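Local coordinates for protein Exo-1,5-alpha-L-arabinofuranobiosidase (Gibberella zeae, PDB 2YDP) that probably hydrolyses the alpha-1,5 linkages of L-arabinan from the chain end, releasing arabinobiose, and binds calcium, at residues Asp335-Met340 and Val359-Val364; Ser12-Phe17 and Val354-Val359. The protein carries 1 engineered substitution. All coordinates share one frame; numbering follows the deposited sequence.

How the contacts relate
Contacts 1 and 2 are successive strand pairings in one four-stranded antiparallel blade of a six-bladed beta-propeller, and together they illustrate how such a ring is closed. Both use strand 354-360 and share V359: contact 1 joins it to strand 336-341, contact 2 to the outermost strand 11-17, from the other end of the sequence. Their centres lie 13 Å apart, and a probable 2.9 Å hydrogen bond from I339 N to S357 O connects them. Between nearest atoms, the F17 side chain is about 8 Å from the bound calcium and that of V354 about 13 Å from the arabinofuranose. Contact 1 holds E363, which binds manganese in another structure of this protein but not here.

Contact 1. Residues Asp335-Met340 and Val359-Val364; sequences DLLMIM and VRLSEV
The carboxylate oxygen OD2 of D335 is gripped by two donors: S362 OG gives it a 2.6 Å hydrogen bond from the syn side, and R360 NH1 comes to its anti side, 28° out of the carboxylate plane, in a 3.1 Å salt bridge. This carboxylate stands where a strand pair of the closing propeller blade runs out into the short helix 361-364. Its other oxygen, OD1, accepts the backbone N-H of S362 (N to OD1 2.7 Å), also through a syn lone pair, and so takes up an N-H of the first helical turn, which follows R360 at the N-cap position. D335 carries CG opposite its own backbone N (chi1 -168°), which swings both oxygens over to the helix start. The guanidinium and the start of this one-turn helix probably favour the ionised carboxylate, an effect the nearby E363 carboxylate would partly offset.

The guanidinium is turned 40° from the carboxylate plane, yet OD2 lies close to the plane of the guanidinium itself, so the bond is made at its edge. Over one guanidinium face sits L336 CD2, 3.8 Å above the plane and centred on it, while NH2 forms a second salt bridge with D333. Charge and an apolar methyl together fix the arginine.

D335 O takes the N-H of L361 at 2.9 Å, just beyond the regular antiparallel ladder, in which L337 and V359 form a hydrogen-bonded pair: L337 N to V359 O is 2.8 Å, and V359 N returns a bond to L337 O. On the face bearing L337 and V359, L337 CB meets V359 CG2, and L337 and L361 both touch I300 of the neighbouring blade. Farther along strand 336-341, I339 brings CD1 up to both methyls of V359, 4.0 Å from CG1 and from CG2 alike.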
ATOM      1  N   ASP A 335     -12.890 -13.179   9.790  1.00 14.62           N
ATOM      2  CA  ASP A 335     -12.653 -12.626  11.111  1.00 15.57           C
ATOM      3  C   ASP A 335     -11.150 -12.318  11.316  1.00 15.15           C
ATOM      4  O   ASP A 335     -10.797 -11.469  12.135  1.00 14.93           O
ATOM      5  CB  ASP A 335     -13.188 -13.622  12.173  1.00 15.83           C
ATOM      6  CG  ASP A 335     -13.268 -13.026  13.574  1.00 18.61           C
ATOM      7  OD1 ASP A 335     -13.405 -11.774  13.765  1.00 16.28           O
ATOM      8  OD2 ASP A 335     -13.200 -13.848  14.513  1.00 21.64           O
ATOM      9  N   LEU A 336     -10.276 -12.969  10.546  1.00 14.67           N
ATOM     10  CA  LEU A 336      -8.823 -12.833  10.761  1.00 13.73           C
ATOM     11  C   LEU A 336      -8.236 -11.655   9.985  1.00 13.15           C
ATOM     12  O   LEU A 336      -8.510 -11.488   8.789  1.00 12.84           O
ATOM     13  CB  LEU A 336      -8.090 -14.136  10.397  1.00 13.90           C
ATOM     14  CG  LEU A 336      -8.349 -15.341  11.302  1.00 14.59           C
ATOM     15  CD1 LEU A 336      -7.724 -16.633  10.692  1.00 16.86           C
ATOM     16  CD2 LEU A 336      -7.773 -15.052  12.725  1.00 15.03           C
ATOM     17  N   LEU A 337      -7.428 -10.847  10.656  1.00 11.40           N
ATOM     18  CA  LEU A 337      -6.829  -9.681  10.021  1.00 11.07           C
ATOM     19  C   LEU A 337      -5.339  -9.660  10.299  1.00 11.37           C
ATOM     20  O   LEU A 337      -4.931  -9.668  11.477  1.00 11.33           O
ATOM     21  CB  LEU A 337      -7.456  -8.405  10.595  1.00 10.66           C
ATOM     22  CG  LEU A 337      -6.909  -7.103  10.028  1.00 10.22           C
ATOM     23  CD1 LEU A 337      -7.336  -6.936   8.551  1.00 12.63           C
ATOM     24  CD2 LEU A 337      -7.304  -5.878  10.900  1.00  8.80           C
ATOM     25  N   MET A 338      -4.522  -9.673   9.240  1.00 10.43           N
ATOM     26  CA  MET A 338      -3.112  -9.405   9.444  1.00 12.10           C
ATOM     27  C   MET A 338      -2.807  -7.917   9.347  1.00 11.86           C
ATOM     28  O   MET A 338      -3.367  -7.224   8.497  1.00 13.50           O
ATOM     29  CB  MET A 338      -2.247 -10.166   8.453  1.00 11.52           C
ATOM     30  CG  MET A 338      -0.746  -9.874   8.591  1.00 16.68           C
ATOM     31  SD  MET A 338       0.191 -10.891   7.421  1.00 24.99           S
ATOM     32  CE  MET A 338       0.440 -12.283   8.433  1.00 23.01           C
ATOM     33  N   ILE A 339      -1.927  -7.452  10.227  1.00 11.60           N
ATOM     34  CA  ILE A 339      -1.428  -6.098  10.220  1.00 12.27           C
ATOM     35  C   ILE A 339       0.098  -6.175  10.174  1.00 12.72           C
ATOM     36  O   ILE A 339       0.707  -6.733  11.076  1.00 12.94           O
ATOM     37  CB  ILE A 339      -1.837  -5.309  11.465  1.00 12.14           C
ATOM     38  CG1 ILE A 339      -3.361  -5.281  11.653  1.00 15.04           C
ATOM     39  CG2 ILE A 339      -1.378  -3.875  11.345  1.00 11.64           C
ATOM     40  CD1 ILE A 339      -3.802  -5.962  12.886  1.00 18.45           C
ATOM     41  N   MET A 340       0.696  -5.623   9.116  1.00 12.88           N
ATOM     42  CA  MET A 340       2.130  -5.731   8.890  1.00 12.22           C
ATOM     43  C   MET A 340       2.769  -4.369   8.792  1.00 12.07           C
ATOM     44  O   MET A 340       2.242  -3.460   8.109  1.00 11.33           O
ATOM     45  CB  MET A 340       2.408  -6.493   7.583  1.00 11.98           C
ATOM     46  CG  MET A 340       3.855  -6.847   7.358  1.00 14.25           C
ATOM     47  SD  MET A 340       3.894  -7.488   5.689  1.00 15.42           S
ATOM     48  CE  MET A 340       5.624  -8.004   5.543  1.00 19.85           C
ATOM     49  N   VAL A 359      -4.918 -10.764  14.159  1.00 12.55           N
ATOM     50  CA  VAL A 359      -5.906 -10.549  15.187  1.00 13.10           C
ATOM     51  C   VAL A 359      -7.269 -11.075  14.691  1.00 14.19           C
ATOM     52  O   VAL A 359      -7.480 -11.226  13.479  1.00 13.45           O
ATOM     53  CB  VAL A 359      -5.998  -9.032  15.582  1.00 13.21           C
ATOM     54  CG1 VAL A 359      -4.577  -8.479  15.933  1.00 12.52           C
ATOM     55  CG2 VAL A 359      -6.671  -8.200  14.452  1.00 12.05           C
ATOM     56  N   ARG A 360      -8.187 -11.335  15.618  1.00 13.77           N
ATOM     57  CA  ARG A 360      -9.605 -11.553  15.246  1.00 15.20           C
ATOM     58  C   ARG A 360     -10.406 -10.300  15.493  1.00 14.90           C
ATOM     59  O   ARG A 360     -10.322  -9.743  16.588  1.00 14.62           O
ATOM     60  CB  ARG A 360     -10.236 -12.677  16.056  1.00 15.54           C
ATOM     61  CG  ARG A 360      -9.917 -14.033  15.506  1.00 16.17           C
ATOM     62  CD  ARG A 360     -10.629 -15.185  16.249  1.00 18.10           C
ATOM     63  NE  ARG A 360     -10.148 -16.434  15.656  1.00 17.16           N
ATOM     64  CZ  ARG A 360     -10.541 -16.902  14.467  1.00 18.28           C
ATOM     65  NH1 ARG A 360     -11.457 -16.255  13.748  1.00 18.09           N
ATOM     66  NH2 ARG A 360     -10.014 -18.019  13.975  1.00 18.84           N
ATOM     67  N   LEU A 361     -11.182  -9.862  14.492  1.00 14.67           N
ATOM     68  CA  LEU A 361     -12.024  -8.664  14.660  1.00 15.33           C
ATOM     69  C   LEU A 361     -13.061  -8.844  15.762  1.00 16.67           C
ATOM     70  O   LEU A 361     -13.335  -7.925  16.524  1.00 17.07           O
ATOM     71  CB  LEU A 361     -12.700  -8.293  13.356  1.00 15.29           C
ATOM     72  CG  LEU A 361     -11.709  -7.834  12.276  1.00 13.85           C
ATOM     73  CD1 LEU A 361     -12.487  -7.683  10.940  1.00 14.72           C
ATOM     74  CD2 LEU A 361     -11.062  -6.498  12.678  1.00 13.33           C
ATOM     75  N   SER A 362     -13.583 -10.049  15.870  1.00 17.17           N
ATOM     76  CA  SER A 362     -14.500 -10.400  16.943  1.00 17.98           C
ATOM     77  C   SER A 362     -13.890 -10.214  18.340  1.00 18.70           C
ATOM     78  O   SER A 362     -14.641 -10.012  19.282  1.00 19.23           O
ATOM     79  CB  SER A 362     -15.003 -11.851  16.771  1.00 18.21           C
ATOM     80  OG  SER A 362     -13.914 -12.740  16.788  1.00 19.14           O
ATOM     81  N   GLU A 363     -12.561 -10.284  18.473  1.00 18.57           N
ATOM     82  CA  GLU A 363     -11.911 -10.082  19.782  1.00 19.37           C
ATOM     83  C   GLU A 363     -11.505  -8.636  19.955  1.00 19.39           C
ATOM     84  O   GLU A 363     -11.596  -8.070  21.034  1.00 19.53           O
ATOM     85  CB  GLU A 363     -10.677 -10.960  19.931  1.00 19.66           C
ATOM     86  CG  GLU A 363     -11.007 -12.442  19.879  1.00 22.64           C
ATOM     87  CD  GLU A 363      -9.789 -13.351  19.820  1.00 27.79           C
ATOM     88  OE1 GLU A 363      -8.629 -12.892  20.054  1.00 28.19           O
ATOM     89  OE2 GLU A 363     -10.006 -14.550  19.530  1.00 28.91           O
ATOM     90  N   VAL A 364     -11.071  -8.028  18.869  1.00 19.43           N
ATOM     91  CA  VAL A 364     -10.443  -6.744  18.962  1.00 20.18           C
ATOM     92  C   VAL A 364     -11.547  -5.642  18.971  1.00 19.40           C
ATOM     93  O   VAL A 364     -11.387  -4.579  19.588  1.00 16.84           O
ATOM     94  CB  VAL A 364      -9.353  -6.729  17.833  1.00 21.23           C
ATOM     95  CG1 VAL A 364      -9.731  -5.921  16.633  1.00 21.42           C
ATOM     96  CG2 VAL A 364      -7.963  -6.485  18.377  1.00 22.48           C
TER

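Contact 2. Residues Ser12-Phe17 and Val354-Val359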
ATOM      1  N   SER A  12       0.879 -12.450  17.921  1.00 17.25           N
ATOM      2  CA  SER A  12       1.221 -11.046  18.075  1.00 17.35           C
ATOM      3  C   SER A  12       2.681 -10.772  17.882  1.00 17.18           C
ATOM      4  O   SER A  12       3.542 -11.444  18.471  1.00 16.53           O
ATOM      5  CB  SER A  12       0.814 -10.550  19.450  1.00 18.07           C
ATOM      6  OG  SER A  12      -0.560 -10.762  19.569  1.00 19.36           O
ATOM      7  N   ASN A  13       2.944  -9.747  17.075  1.00 17.34           N
ATOM      8  CA  ASN A  13       4.291  -9.212  16.911  1.00 16.68           C
ATOM      9  C   ASN A  13       5.336 -10.252  16.549  1.00 16.77           C
ATOM     10  O   ASN A  13       6.380 -10.305  17.184  1.00 15.99           O
ATOM     11  CB  ASN A  13       4.723  -8.481  18.182  1.00 17.93           C
ATOM     12  CG  ASN A  13       3.711  -7.460  18.641  1.00 19.33           C
ATOM     13  OD1 ASN A  13       2.998  -7.656  19.645  1.00 19.52           O
ATOM     14  ND2 ASN A  13       3.617  -6.372  17.898  1.00 16.65           N
ATOM     15  N   VAL A  14       5.072 -11.066  15.522  1.00 15.71           N
ATOM     16  CA  VAL A  14       6.109 -11.957  15.000  1.00 16.79           C
ATOM     17  C   VAL A  14       7.150 -11.097  14.259  1.00 16.98           C
ATOM     18  O   VAL A  14       6.799 -10.172  13.509  1.00 16.22           O
ATOM     19  CB  VAL A  14       5.549 -13.074  14.065  1.00 17.32           C
ATOM     20  CG1 VAL A  14       5.105 -12.497  12.753  1.00 17.85           C
ATOM     21  CG2 VAL A  14       6.607 -14.119  13.776  1.00 18.34           C
ATOM     22  N   GLU A  15       8.425 -11.403  14.469  1.00 16.41           N
ATOM     23  CA  GLU A  15       9.486 -10.641  13.850  1.00 16.62           C
ATOM     24  C   GLU A  15       9.860 -11.375  12.572  1.00 16.92           C
ATOM     25  O   GLU A  15      10.291 -12.531  12.616  1.00 17.34           O
ATOM     26  CB  GLU A  15      10.663 -10.434  14.827  1.00 17.54           C
ATOM     27  CG  GLU A  15      10.241  -9.662  16.167  1.00 20.96           C
ATOM     28  CD  GLU A  15      10.040  -8.122  15.971  1.00 23.75           C
ATOM     29  OE1 GLU A  15      10.748  -7.540  15.126  1.00 23.64           O
ATOM     30  OE2 GLU A  15       9.204  -7.471  16.679  1.00 27.02           O
ATOM     31  N   ILE A  16       9.610 -10.720  11.440  1.00 14.65           N
ATOM     32  CA  ILE A  16       9.845 -11.284  10.131  1.00 14.71           C
ATOM     33  C   ILE A  16      11.307 -10.990   9.735  1.00 15.45           C
ATOM     34  O   ILE A  16      12.010 -11.890   9.271  1.00 14.95           O
ATOM     35  CB  ILE A  16       8.839 -10.687   9.112  1.00 14.85           C
ATOM     36  CG1 ILE A  16       7.405 -11.108   9.474  1.00 15.18           C
ATOM     37  CG2 ILE A  16       9.184 -11.059   7.649  1.00 13.89           C
ATOM     38  CD1 ILE A  16       6.319 -10.429   8.669  1.00 15.68           C
ATOM     39  N   PHE A  17      11.783  -9.761   9.968  1.00 14.76           N
ATOM     40  CA  PHE A  17      13.154  -9.424   9.559  1.00 16.27           C
ATOM     41  C   PHE A  17      13.739  -8.270  10.349  1.00 17.19           C
ATOM     42  O   PHE A  17      13.175  -7.195  10.373  1.00 16.22           O
ATOM     43  CB  PHE A  17      13.232  -9.128   8.050  1.00 15.91           C
ATOM     44  CG  PHE A  17      14.592  -8.671   7.586  1.00 17.95           C
ATOM     45  CD1 PHE A  17      15.683  -9.549   7.610  1.00 20.69           C
ATOM     46  CD2 PHE A  17      14.777  -7.379   7.102  1.00 16.91           C
ATOM     47  CE1 PHE A  17      16.935  -9.130   7.196  1.00 19.74           C
ATOM     48  CE2 PHE A  17      16.027  -6.935   6.670  1.00 19.20           C
ATOM     49  CZ  PHE A  17      17.116  -7.817   6.717  1.00 19.78           C
ATOM     50  N   VAL A 354      10.846  -5.590  10.435  1.00 12.87           N
ATOM     51  CA  VAL A 354       9.640  -5.996   9.736  1.00 13.36           C
ATOM     52  C   VAL A 354       8.929  -6.972  10.648  1.00 13.23           C
ATOM     53  O   VAL A 354       9.543  -7.944  11.121  1.00 14.20           O
ATOM     54  CB  VAL A 354       9.909  -6.683   8.357  1.00 11.88           C
ATOM     55  CG1 VAL A 354       8.582  -6.943   7.629  1.00 12.29           C
ATOM     56  CG2 VAL A 354      10.857  -5.813   7.469  1.00 13.99           C
ATOM     57  N   SER A 355       7.645  -6.708  10.900  1.00 12.48           N
ATOM     58  CA  SER A 355       6.872  -7.504  11.830  1.00 12.19           C
ATOM     59  C   SER A 355       5.405  -7.531  11.435  1.00 12.43           C
ATOM     60  O   SER A 355       4.959  -6.768  10.565  1.00 11.25           O
ATOM     61  CB  SER A 355       7.061  -6.996  13.269  1.00 11.36           C
ATOM     62  OG  SER A 355       6.285  -5.827  13.578  1.00 14.00           O
ATOM     63  N   ALA A 356       4.669  -8.432  12.066  1.00 12.80           N
ATOM     64  CA  ALA A 356       3.230  -8.582  11.823  1.00 12.74           C
ATOM     65  C   ALA A 356       2.489  -9.228  12.968  1.00 13.06           C
ATOM     66  O   ALA A 356       3.060  -9.975  13.752  1.00 14.08           O
ATOM     67  CB  ALA A 356       2.984  -9.421  10.537  1.00 11.36           C
ATOM     68  N   SER A 357       1.185  -8.962  13.012  1.00 12.86           N
ATOM     69  CA  SER A 357       0.285  -9.616  13.948  1.00 13.24           C
ATOM     70  C   SER A 357      -0.949 -10.067  13.180  1.00 13.18           C
ATOM     71  O   SER A 357      -1.331  -9.451  12.173  1.00 13.17           O
ATOM     72  CB  SER A 357      -0.145  -8.641  15.045  1.00 13.01           C
ATOM     73  OG  SER A 357       0.973  -8.228  15.807  1.00 12.13           O
ATOM     74  N   VAL A 358      -1.560 -11.141  13.659  1.00 12.46           N
ATOM     75  CA  VAL A 358      -2.872 -11.544  13.181  1.00 12.00           C
ATOM     76  C   VAL A 358      -3.809 -11.493  14.352  1.00 12.59           C
ATOM     77  O   VAL A 358      -3.522 -12.090  15.401  1.00 11.35           O
ATOM     78  CB  VAL A 358      -2.826 -12.978  12.545  1.00 12.51           C
ATOM     79  CG1 VAL A 358      -4.262 -13.503  12.304  1.00 10.91           C
ATOM     80  CG2 VAL A 358      -2.011 -12.907  11.257  1.00 11.11           C
ATOM     81  N   VAL A 359      -4.918 -10.764  14.159  1.00 12.55           N
ATOM     82  CA  VAL A 359      -5.906 -10.549  15.187  1.00 13.10           C
ATOM     83  C   VAL A 359      -7.269 -11.075  14.691  1.00 14.19           C
ATOM     84  O   VAL A 359      -7.480 -11.226  13.479  1.00 13.45           O
ATOM     85  CB  VAL A 359      -5.998  -9.032  15.582  1.00 13.21           C
ATOM     86  CG1 VAL A 359      -4.577  -8.479  15.933  1.00 12.52           C
ATOM     87  CG2 VAL A 359      -6.671  -8.200  14.452  1.00 12.05           C
TER
HETATM   88  O   HOH W   1      -2.772 -11.004  17.798  1.00 19.22           O
HETATM   89  O   HOH W   2       5.778  -5.789  16.362  1.00 22.32           O
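I16 lies against V354 and A356 of the adjacent antiparallel strand, where a classic beta bulge turns its side chain toward that strand. Its CB rests 3.5 Å from V354 O and 4.0 Å from V354 CG1, a methyl that CG2 also approaches. With CG1 opposite the carbonyl carbon (chi1 -65°) and the chain then extended, CG1 passes near V354 O and CD1 reaches along strand 354-360 from V354 toward A356, ending 4.0 Å from A356 CB.

The bulge is made by one acceptor. V354 O receives I16 N at 2.8 Å and F17 N at 3.1 Å, both from the same face of its carbonyl plane, while V354 N answers F17 O. A second irregularity, a G1 bulge, sets N13 and V14 opposite A356; N13 N bonds to the side-chain oxygen S357 OG at 2.8 Å, and that hydroxyl is also hydrogen-bonded to Q319.

W45 of strand 41-47, in the first blade, touches I16 and V354 and meets the F17 ring, with W69 also against I16. Strand 11-17 thus sits at the outer edge of the last blade, with strand 354-360 between it and strand 336-341: the Velcro closure of a beta-propeller.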